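Local coordinates for inositol-1-monophosphatase (PDB 5ZHH), which probably hydrolyses the phosphate ester of inositol monophosphates, releasing free inositol and inorganic phosphate, at residues I10-A15 with D125-G130; G117-P122 with V220-E225; L156-A161 with A173-L178; V185-S190 with Y206-I211. All blocks are in the same frame, centred on the assembly; numbering follows the deposited sequence.

Interaction 1 of 4, residues I10-A15 with D125-G130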
# COMPACT_ATOMS: atom_id res chain seq x y z
N ILE A 10 -6.28 -15.01 -17.80
CA ILE A 10 -7.05 -15.84 -16.87
C ILE A 10 -6.18 -16.29 -15.70
O ILE A 10 -6.64 -16.33 -14.55
CB ILE A 10 -7.66 -17.05 -17.62
CG1 ILE A 10 -8.66 -16.56 -18.66
CG2 ILE A 10 -8.33 -17.99 -16.63
CD1 ILE A 10 -9.66 -15.59 -18.11
N ALA A 11 -4.93 -16.65 -15.97
CA ALA A 11 -4.04 -17.02 -14.88
C ALA A 11 -3.84 -15.86 -13.91
O ALA A 11 -3.72 -16.06 -12.70
CB ALA A 11 -2.69 -17.49 -15.43
N THR A 12 -3.81 -14.63 -14.43
CA THR A 12 -3.65 -13.47 -13.56
C THR A 12 -4.85 -13.32 -12.62
O THR A 12 -4.69 -13.14 -11.41
CB THR A 12 -3.47 -12.20 -14.40
OG1 THR A 12 -2.32 -12.35 -15.25
CG2 THR A 12 -3.27 -11.00 -13.50
N GLU A 13 -6.07 -13.43 -13.17
CA GLU A 13 -7.25 -13.30 -12.32
C GLU A 13 -7.34 -14.46 -11.33
O GLU A 13 -7.72 -14.26 -10.17
CB GLU A 13 -8.51 -13.21 -13.18
CG GLU A 13 -9.84 -13.25 -12.41
CD GLU A 13 -10.10 -12.04 -11.51
OE1 GLU A 13 -9.36 -11.04 -11.61
OE2 GLU A 13 -11.05 -12.09 -10.71
N ALA A 14 -6.94 -15.66 -11.75
CA ALA A 14 -6.92 -16.78 -10.82
C ALA A 14 -5.93 -16.54 -9.69
O ALA A 14 -6.23 -16.82 -8.52
CB ALA A 14 -6.59 -18.08 -11.56
N ALA A 15 -4.77 -15.98 -10.01
CA ALA A 15 -3.76 -15.71 -8.99
C ALA A 15 -4.22 -14.63 -8.02
O ALA A 15 -4.00 -14.74 -6.80
CB ALA A 15 -2.45 -15.29 -9.65
N ASP A 125 1.89 -7.73 -2.12
CA ASP A 125 1.15 -7.35 -3.31
C ASP A 125 2.08 -7.16 -4.50
O ASP A 125 2.15 -6.09 -5.12
CB ASP A 125 0.31 -6.10 -3.05
CG ASP A 125 -0.67 -5.82 -4.16
OD1 ASP A 125 -1.15 -6.79 -4.78
OD2 ASP A 125 -0.94 -4.64 -4.43
N GLU A 126 2.84 -8.21 -4.82
CA GLU A 126 3.72 -8.21 -5.97
C GLU A 126 3.25 -9.27 -6.96
O GLU A 126 3.23 -10.46 -6.63
CB GLU A 126 5.18 -8.45 -5.56
CG GLU A 126 5.76 -7.27 -4.81
CD GLU A 126 7.26 -7.35 -4.66
OE1 GLU A 126 7.91 -6.29 -4.63
OE2 GLU A 126 7.79 -8.48 -4.59
N LEU A 127 2.87 -8.83 -8.15
CA LEU A 127 2.27 -9.66 -9.18
C LEU A 127 3.27 -9.81 -10.32
O LEU A 127 3.53 -8.84 -11.05
CB LEU A 127 0.96 -9.04 -9.66
CG LEU A 127 0.25 -9.72 -10.83
CD1 LEU A 127 -0.18 -11.11 -10.40
CD2 LEU A 127 -0.97 -8.88 -11.27
N PHE A 128 3.85 -11.00 -10.47
CA PHE A 128 4.80 -11.27 -11.54
C PHE A 128 4.08 -12.00 -12.66
O PHE A 128 3.37 -12.98 -12.42
CB PHE A 128 5.98 -12.11 -11.03
CG PHE A 128 6.79 -11.43 -9.94
CD1 PHE A 128 6.43 -11.56 -8.61
CD2 PHE A 128 7.91 -10.68 -10.26
CE1 PHE A 128 7.16 -10.93 -7.60
CE2 PHE A 128 8.66 -10.07 -9.26
CZ PHE A 128 8.28 -10.18 -7.94
N ARG A 129 4.27 -11.54 -13.89
CA ARG A 129 3.55 -12.09 -15.03
C ARG A 129 4.48 -12.22 -16.22
O ARG A 129 5.27 -11.31 -16.51
CB ARG A 129 2.34 -11.22 -15.40
CG ARG A 129 1.20 -11.29 -14.38
CD ARG A 129 0.25 -10.11 -14.51
NE ARG A 129 -0.41 -10.02 -15.81
CZ ARG A 129 -0.06 -9.14 -16.76
NH1 ARG A 129 0.95 -8.32 -16.54
NH2 ARG A 129 -0.72 -9.09 -17.91
N GLY A 130 4.40 -13.35 -16.91
CA GLY A 130 5.20 -13.57 -18.09
C GLY A 130 4.55 -14.59 -19.00
O GLY A 130 3.86 -15.50 -18.53

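Interaction 2 of 4, residues G117-P122 with V220-E225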
# COMPACT_ATOMS: atom_id res chain seq x y z
N GLY A 117 3.19 -17.84 -17.15
CA GLY A 117 3.45 -17.89 -15.73
C GLY A 117 2.95 -16.67 -14.97
O GLY A 117 3.16 -15.53 -15.40
N VAL A 118 2.28 -16.91 -13.85
CA VAL A 118 1.88 -15.86 -12.93
C VAL A 118 2.28 -16.28 -11.53
O VAL A 118 1.97 -17.40 -11.10
CB VAL A 118 0.37 -15.55 -12.99
CG1 VAL A 118 0.04 -14.47 -11.99
CG2 VAL A 118 -0.03 -15.09 -14.40
N ILE A 119 2.97 -15.39 -10.82
CA ILE A 119 3.37 -15.60 -9.43
C ILE A 119 2.93 -14.38 -8.64
O ILE A 119 3.32 -13.25 -8.97
CB ILE A 119 4.88 -15.82 -9.30
CG1 ILE A 119 5.28 -17.09 -10.07
CG2 ILE A 119 5.31 -15.92 -7.84
CD1 ILE A 119 6.79 -17.22 -10.30
N TYR A 120 2.11 -14.59 -7.62
CA TYR A 120 1.53 -13.49 -6.86
C TYR A 120 1.84 -13.66 -5.38
O TYR A 120 1.42 -14.65 -4.76
CB TYR A 120 0.02 -13.40 -7.07
CG TYR A 120 -0.62 -12.27 -6.32
CD1 TYR A 120 -0.13 -10.97 -6.43
CD2 TYR A 120 -1.71 -12.49 -5.48
CE1 TYR A 120 -0.71 -9.92 -5.74
CE2 TYR A 120 -2.30 -11.44 -4.77
CZ TYR A 120 -1.79 -10.16 -4.91
OH TYR A 120 -2.35 -9.12 -4.22
N ASP A 121 2.59 -12.71 -4.83
CA ASP A 121 2.88 -12.54 -3.42
C ASP A 121 1.79 -11.64 -2.84
O ASP A 121 1.85 -10.43 -3.03
CB ASP A 121 4.27 -11.91 -3.24
CG ASP A 121 4.61 -11.57 -1.78
OD1 ASP A 121 3.75 -11.68 -0.87
OD2 ASP A 121 5.76 -11.16 -1.55
N PRO A 122 0.79 -12.19 -2.14
CA PRO A 122 -0.31 -11.34 -1.66
C PRO A 122 0.04 -10.51 -0.44
O PRO A 122 -0.66 -9.53 -0.17
CB PRO A 122 -1.42 -12.36 -1.34
CG PRO A 122 -0.67 -13.58 -0.94
CD PRO A 122 0.58 -13.61 -1.79
N VAL A 220 9.86 -20.27 -14.46
CA VAL A 220 10.80 -20.54 -15.54
C VAL A 220 10.52 -19.64 -16.74
O VAL A 220 11.43 -19.00 -17.28
CB VAL A 220 10.76 -22.03 -15.92
CG1 VAL A 220 11.41 -22.25 -17.28
CG2 VAL A 220 11.49 -22.87 -14.86
N ILE A 221 9.25 -19.56 -17.16
CA ILE A 221 8.94 -18.73 -18.33
C ILE A 221 9.08 -17.25 -17.98
O ILE A 221 9.55 -16.45 -18.80
CB ILE A 221 7.56 -19.07 -18.91
CG1 ILE A 221 7.27 -18.22 -20.15
CG2 ILE A 221 6.44 -18.86 -17.89
CD1 ILE A 221 8.27 -18.43 -21.29
N LEU A 222 8.69 -16.87 -16.76
CA LEU A 222 8.90 -15.50 -16.29
C LEU A 222 10.36 -15.11 -16.41
O LEU A 222 10.70 -14.04 -16.95
CB LEU A 222 8.45 -15.37 -14.84
CG LEU A 222 8.59 -13.98 -14.23
CD1 LEU A 222 7.47 -13.07 -14.77
CD2 LEU A 222 8.55 -14.03 -12.70
N LEU A 223 11.26 -15.97 -15.92
CA LEU A 223 12.68 -15.65 -15.94
C LEU A 223 13.20 -15.60 -17.36
O LEU A 223 13.96 -14.69 -17.72
CB LEU A 223 13.45 -16.68 -15.11
CG LEU A 223 14.98 -16.57 -15.15
CD1 LEU A 223 15.39 -15.19 -14.72
CD2 LEU A 223 15.60 -17.61 -14.22
N GLU A 224 12.79 -16.55 -18.20
CA GLU A 224 13.24 -16.54 -19.59
C GLU A 224 12.77 -15.29 -20.33
O GLU A 224 13.55 -14.68 -21.07
CB GLU A 224 12.77 -17.81 -20.30
CG GLU A 224 13.46 -19.07 -19.78
CD GLU A 224 12.96 -20.33 -20.46
OE1 GLU A 224 13.74 -21.29 -20.60
OE2 GLU A 224 11.78 -20.36 -20.86
N GLU A 225 11.51 -14.90 -20.13
CA GLU A 225 11.02 -13.67 -20.76
C GLU A 225 11.75 -12.44 -20.24
O GLU A 225 11.89 -11.45 -20.96
CB GLU A 225 9.51 -13.54 -20.53
CG GLU A 225 8.67 -14.38 -21.48
CD GLU A 225 8.88 -14.01 -22.94
OE1 GLU A 225 8.68 -12.82 -23.28
OE2 GLU A 225 9.27 -14.89 -23.73

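Interaction 3 of 4, residues L156-A161 with A173-L178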
# COMPACT_ATOMS: atom_id res chain seq x y z
N LEU A 156 23.06 -14.82 -4.59
CA LEU A 156 22.34 -16.01 -5.01
C LEU A 156 21.30 -16.39 -3.96
O LEU A 156 21.21 -15.79 -2.89
CB LEU A 156 23.31 -17.18 -5.23
CG LEU A 156 24.50 -16.93 -6.15
CD1 LEU A 156 25.34 -18.21 -6.25
CD2 LEU A 156 24.08 -16.46 -7.52
N VAL A 157 20.49 -17.40 -4.30
CA VAL A 157 19.50 -17.94 -3.38
C VAL A 157 19.35 -19.42 -3.67
O VAL A 157 19.54 -19.87 -4.81
CB VAL A 157 18.15 -17.17 -3.49
CG1 VAL A 157 17.60 -17.23 -4.91
CG2 VAL A 157 17.12 -17.68 -2.47
N THR A 158 19.03 -20.20 -2.64
CA THR A 158 18.84 -21.63 -2.80
C THR A 158 17.87 -22.11 -1.74
O THR A 158 17.35 -21.32 -0.94
CB THR A 158 20.18 -22.40 -2.73
OG1 THR A 158 19.98 -23.75 -3.18
CG2 THR A 158 20.73 -22.45 -1.31
N GLY A 159 17.57 -23.41 -1.77
CA GLY A 159 16.67 -24.01 -0.81
C GLY A 159 17.12 -25.42 -0.48
O GLY A 159 18.09 -25.93 -1.05
N PHE A 160 16.40 -26.04 0.45
CA PHE A 160 16.76 -27.35 0.97
C PHE A 160 15.50 -28.19 1.07
O PHE A 160 14.46 -27.71 1.53
CB PHE A 160 17.48 -27.21 2.32
CG PHE A 160 18.68 -26.31 2.24
CD1 PHE A 160 19.91 -26.82 1.84
CD2 PHE A 160 18.57 -24.95 2.48
CE1 PHE A 160 21.01 -25.98 1.73
CE2 PHE A 160 19.66 -24.11 2.37
CZ PHE A 160 20.89 -24.63 2.00
N ALA A 161 15.58 -29.43 0.57
CA ALA A 161 14.40 -30.25 0.35
C ALA A 161 13.95 -30.94 1.64
O ALA A 161 14.70 -31.05 2.62
CB ALA A 161 14.68 -31.29 -0.74
N ALA A 173 26.64 -28.85 0.94
CA ALA A 173 27.95 -28.61 0.36
C ALA A 173 27.89 -27.50 -0.68
O ALA A 173 28.77 -26.63 -0.72
CB ALA A 173 28.51 -29.89 -0.26
N GLU A 174 26.86 -27.51 -1.53
CA GLU A 174 26.67 -26.44 -2.50
C GLU A 174 26.49 -25.09 -1.81
O GLU A 174 27.08 -24.08 -2.23
CB GLU A 174 25.47 -26.74 -3.40
CG GLU A 174 25.69 -27.81 -4.47
CD GLU A 174 25.60 -29.25 -3.95
OE1 GLU A 174 25.40 -29.46 -2.74
OE2 GLU A 174 25.75 -30.18 -4.78
N PHE A 175 25.66 -25.05 -0.76
CA PHE A 175 25.41 -23.80 -0.05
C PHE A 175 26.71 -23.23 0.52
O PHE A 175 26.98 -22.03 0.39
CB PHE A 175 24.39 -24.01 1.06
CG PHE A 175 24.14 -22.79 1.90
CD1 PHE A 175 23.21 -21.84 1.50
CD2 PHE A 175 24.83 -22.60 3.09
CE1 PHE A 175 22.98 -20.72 2.27
CE2 PHE A 175 24.60 -21.48 3.87
CZ PHE A 175 23.68 -20.53 3.45
N CYS A 176 27.52 -24.08 1.15
CA CYS A 176 28.78 -23.60 1.71
C CYS A 176 29.73 -23.14 0.61
O CYS A 176 30.35 -22.08 0.73
CB CYS A 176 29.43 -24.69 2.56
SG CYS A 176 28.44 -25.22 3.97
N HIS A 177 29.84 -23.92 -0.47
CA HIS A 177 30.73 -23.58 -1.58
C HIS A 177 30.35 -22.23 -2.19
O HIS A 177 31.20 -21.35 -2.38
CB HIS A 177 30.68 -24.70 -2.62
CG HIS A 177 31.67 -24.56 -3.74
ND1 HIS A 177 32.99 -24.20 -3.54
CD2 HIS A 177 31.54 -24.77 -5.07
CE1 HIS A 177 33.62 -24.18 -4.70
NE2 HIS A 177 32.76 -24.52 -5.65
N LEU A 178 29.06 -22.03 -2.49
CA LEU A 178 28.68 -20.77 -3.12
C LEU A 178 28.70 -19.60 -2.14
O LEU A 178 28.94 -18.46 -2.55
CB LEU A 178 27.31 -20.89 -3.79
CG LEU A 178 27.35 -21.36 -5.25
CD1 LEU A 178 28.37 -20.55 -6.05
CD2 LEU A 178 27.64 -22.85 -5.36

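Interaction 4 of 4, residues V185-S190 with Y206-I211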
# COMPACT_ATOMS: atom_id res chain seq x y z
N VAL A 185 24.46 -16.10 -0.13
CA VAL A 185 23.39 -16.97 -0.61
C VAL A 185 22.21 -16.82 0.34
O VAL A 185 22.31 -17.16 1.53
CB VAL A 185 23.84 -18.44 -0.71
CG1 VAL A 185 22.69 -19.28 -1.27
CG2 VAL A 185 25.09 -18.56 -1.58
N ARG A 186 21.11 -16.29 -0.18
CA ARG A 186 19.90 -16.13 0.60
C ARG A 186 19.14 -17.45 0.69
O ARG A 186 19.35 -18.37 -0.10
CB ARG A 186 19.02 -15.05 -0.05
CG ARG A 186 19.72 -13.69 -0.17
CD ARG A 186 19.88 -13.04 1.20
NE ARG A 186 20.69 -11.83 1.20
CZ ARG A 186 21.99 -11.79 1.51
NH1 ARG A 186 22.65 -10.64 1.50
NH2 ARG A 186 22.63 -12.91 1.82
N ARG A 187 18.22 -17.52 1.66
CA ARG A 187 17.26 -18.62 1.76
C ARG A 187 15.94 -17.99 2.17
O ARG A 187 15.76 -17.61 3.33
CB ARG A 187 17.73 -19.69 2.74
CG ARG A 187 17.15 -21.11 2.52
CD ARG A 187 15.65 -21.18 2.72
NE ARG A 187 15.10 -22.54 2.68
CZ ARG A 187 14.36 -23.03 1.68
NH1 ARG A 187 14.07 -22.27 0.62
NH2 ARG A 187 13.88 -24.27 1.75
N SER A 188 15.02 -17.87 1.22
CA SER A 188 13.75 -17.20 1.45
C SER A 188 12.66 -18.15 1.90
O SER A 188 11.79 -17.76 2.69
CB SER A 188 13.27 -16.49 0.18
OG SER A 188 12.76 -17.45 -0.74
N GLY A 189 12.68 -19.39 1.41
CA GLY A 189 11.65 -20.36 1.69
C GLY A 189 10.56 -20.50 0.64
O GLY A 189 9.61 -21.24 0.87
N SER A 190 10.68 -19.81 -0.50
CA SER A 190 9.71 -19.96 -1.59
C SER A 190 10.45 -20.05 -2.92
O SER A 190 11.01 -19.05 -3.39
CB SER A 190 8.70 -18.81 -1.62
OG SER A 190 7.94 -18.84 -2.82
N TYR A 206 19.84 -18.72 -8.94
CA TYR A 206 19.10 -19.58 -8.03
C TYR A 206 19.34 -21.02 -8.47
O TYR A 206 19.40 -21.30 -9.67
CB TYR A 206 17.60 -19.22 -8.05
CG TYR A 206 16.66 -20.33 -7.62
CD1 TYR A 206 16.61 -20.78 -6.31
CD2 TYR A 206 15.80 -20.93 -8.55
CE1 TYR A 206 15.74 -21.79 -5.92
CE2 TYR A 206 14.93 -21.94 -8.18
CZ TYR A 206 14.91 -22.36 -6.87
OH TYR A 206 14.05 -23.38 -6.51
N TRP A 207 19.55 -21.91 -7.50
CA TRP A 207 19.63 -23.33 -7.80
C TRP A 207 18.97 -24.10 -6.67
O TRP A 207 18.95 -23.64 -5.52
CB TRP A 207 21.08 -23.81 -8.00
CG TRP A 207 21.79 -24.13 -6.72
CD1 TRP A 207 21.95 -25.37 -6.15
CD2 TRP A 207 22.44 -23.20 -5.85
NE1 TRP A 207 22.66 -25.26 -4.98
CE2 TRP A 207 22.98 -23.94 -4.77
CE3 TRP A 207 22.64 -21.81 -5.88
CZ2 TRP A 207 23.68 -23.34 -3.73
CZ3 TRP A 207 23.34 -21.22 -4.84
CH2 TRP A 207 23.85 -21.99 -3.78
N GLU A 208 18.42 -25.27 -6.99
CA GLU A 208 17.78 -26.07 -5.96
C GLU A 208 17.56 -27.49 -6.48
O GLU A 208 17.40 -27.70 -7.68
CB GLU A 208 16.44 -25.45 -5.52
CG GLU A 208 15.88 -26.10 -4.27
CD GLU A 208 14.80 -25.29 -3.58
OE1 GLU A 208 14.32 -24.28 -4.15
OE2 GLU A 208 14.43 -25.67 -2.45
N ARG A 209 17.57 -28.44 -5.56
CA ARG A 209 17.18 -29.81 -5.84
C ARG A 209 15.92 -30.15 -5.05
O ARG A 209 15.56 -29.46 -4.09
CB ARG A 209 18.29 -30.81 -5.49
CG ARG A 209 18.62 -30.90 -4.01
CD ARG A 209 19.43 -32.14 -3.68
NE ARG A 209 18.67 -33.37 -3.85
CZ ARG A 209 17.85 -33.88 -2.94
NH1 ARG A 209 17.67 -33.27 -1.77
NH2 ARG A 209 17.21 -35.01 -3.19
N GLY A 210 15.25 -31.22 -5.48
CA GLY A 210 14.05 -31.66 -4.80
C GLY A 210 12.84 -30.77 -5.02
O GLY A 210 11.94 -30.75 -4.18
N ILE A 211 12.80 -30.05 -6.14
CA ILE A 211 11.64 -29.20 -6.41
C ILE A 211 10.63 -29.96 -7.25
O ILE A 211 10.93 -30.98 -7.89
CB ILE A 211 12.03 -27.86 -7.08
CG1 ILE A 211 12.91 -28.07 -8.32
CG2 ILE A 211 12.76 -26.98 -6.09
CD1 ILE A 211 12.15 -28.33 -9.61
O HOH W 1 13.56 -22.17 -2.42
O HOH W 2 12.38 -24.52 -0.98

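Interaction 1 of 4, residues I10-A15 with D125-G130
Thr-12 meets Arg-129 and Leu-127 with its two branches, and these three residues carry the contact between helix 3-25 and strand 126-131. Arg-129 NE donates a hydrogen bond to Thr-12 OG1 at 3.1 Å, with an N-H...O angle of 145°. The hydroxyl oxygen sits at the edge of the guanidinium, only 3° out of its plane, so the bond is moderately bent without leaving that plane. A kink in the arginine chain at chi3 (61°) turns NE toward the helix, and the two side chains cross at about a right angle. Thr-12 OG1 also bonds to Leu-8 O one turn back, so the hydroxyl gives its proton to that carbonyl while accepting from the arginine. The methyl branch fills the same close region: Thr-12 CG2 lies 3.8 Å from both Leu-127 CD2 and Arg-129 CD. Packing is looser further along the helix, where Ala-15 CB approaches Leu-127 CD1 only to 4.8 Å. Thr-12 and Leu-127 are buried, whereas Arg-129 is partly exposed at the boundary with the second subunit, where Glu-13 of that subunit packs on it. Were Arg-129 shortened to an alanine, Thr-12 OG1 would probably lose its N-H donor and a gap would open beside the threonine methyl. Around this site, Val-118 of strand 113-121 touches Ala-11, Thr-12, Ala-15 and Leu-127, while Thr-137 of strand 135-138 lies against Arg-129; helix 3-25 thus rests across neighbouring strands of the large mixed sheet, with helix 44-61 beside it at Ile-10 and Ala-14.

Interaction 2 of 4, residues G117-P122 with V220-E225
Ile-221 presses its CG2 methyl against the bare backbone of Gly-117, where segments 117-122 and 220-225 come nearest. This is side chain on main chain: the methyl is 3.5 Å from Gly-117 N and 3.8 Å from Gly-117 CA. The longer branch of Ile-221 runs anti to its backbone N (chi1 -178°), which leaves CG2 between N and the carbonyl carbon, next to the strand, while CD1 is carried away from it. A side chain on Gly-117 would point toward the helix, with a CB only 2.9 Å from Ile-221 CG2, a clash; the close approach of helix and strand at this point depends on there being none. The second kind of contact is purely apolar and looser. Ile-119, two residues further along the strand, extends toward the helix, and its CD1 comes to 4.4 Å from Leu-222 CD2. Leu-222 is also bedded against Phe-128 of the adjacent strand and against Ala-196 and Ala-199 of helix 191-199, and Ile-119 touches Leu-193 of that same helix. No hydrogen bond spans the two segments. With Val-118 turned to the opposite face, onto helix 3-25, the strand is packed by helices on both sides, consistent with the layered alpha-beta-alpha-beta-alpha sandwich of the inositol monophosphatase fold.

Interaction 3 of 4, residues L156-A161 with A173-L178
Phe-160 directs the edge of its ring toward the face of Phe-175 in an offset edge-to-face pair, with centroids 5.6 Å apart and planes at 67°. The leading atom, CZ of Phe-160, approaches near the attachment of the other ring, 3.7 Å from both Phe-175 CD1 and Phe-175 CB. Phe-175 CG stands anti to its backbone N (chi1 176°), which directs the ring from the helix toward Thr-158 and Phe-160. A methyl group supplies a further touch on this ring, as Thr-158 CG2 comes in at its edge, in plane, 3.8 Å from Phe-175 CD1. The two segments belong to a beta-alpha-beta unit in which strand 156-158 is followed by helix 172-181 and then by the parallel neighbouring strand 185-186; the helix covers the strands, and Val-185 of the second strand also touches Phe-175 and Leu-178. Aliphatic packing closes the other end, where Leu-156 CD1 meets Leu-178 CD1 at 3.8 Å and Leu-178 CG at 3.9 Å, with Leu-256 of helix 253-261 and Trp-207 against both leucines. Polar bonds run outward from this apolar seam: Thr-158 OG1, turned from the rings, bonds to Trp-207 O and to Asn-171 ND2. On the subunit boundary, Phe-175 stacks on Phe-175 of the third subunit, whose Phe-160 also meets it.

Interaction 4 of 4, residues V185-S190 with Y206-I211
Val-185 CG1 touches the benzo ring of Trp-207, 3.9 Å from Trp-207 CH2, joining two strands of the smaller mixed sheet of the inositol monophosphatase fold. Strand 156-158 runs between strands 185-186 and 205-208, so the two meet through side chains alone. Glu-208 makes the second, polar connection. Glu-208 CB lies 3.3 Å from Tyr-206 OH. The chain stays extended (chi1 -169°, chi2 163°), and Glu-208 CG passes 3.7 Å from Ile-211 CG2 on its way to the carboxylate. There Glu-208 OE1 accepts a short bond from Tyr-206 OH at 2.5 Å, met on the anti side and 15° out of the carboxylate plane, which limits rotation of the group. Glu-208 OE1 also bonds to water 1 at 2.8 Å, and that water receives a weak bond from Arg-187 NH1. The other oxygen, Glu-208 OE2, faces the arginine without a direct salt bridge: it is 4.5 Å from Arg-187 NH2 and well out of the guanidinium plane, so only the charges can attract. Water 2 fills the gap, donating to Glu-208 OE2 at 2.8 Å and accepting from Arg-187 NH2 at 3.1 Å, in the plane of the guanidinium.

From the N terminus, more than a hundred residues separate helix 3-25 from strand 126-131, which interaction 1 brings together. Within that span strand 113-121 begins interaction 2, which closes only at helix 213-225, so the two contacts cross; they share the large sheet, where their strands are neighbours, and lie against opposite faces of it. Interactions 3 and 4 follow one another in series, both contained within the long span of interaction 2. Interaction 3 closes a short loop from strand 156-158 to helix 172-181; interaction 4 joins the strands on either side of strand 156-158, closing a loop that holds helix 191-199. The chain then returns through helix 213-225 to the large sheet.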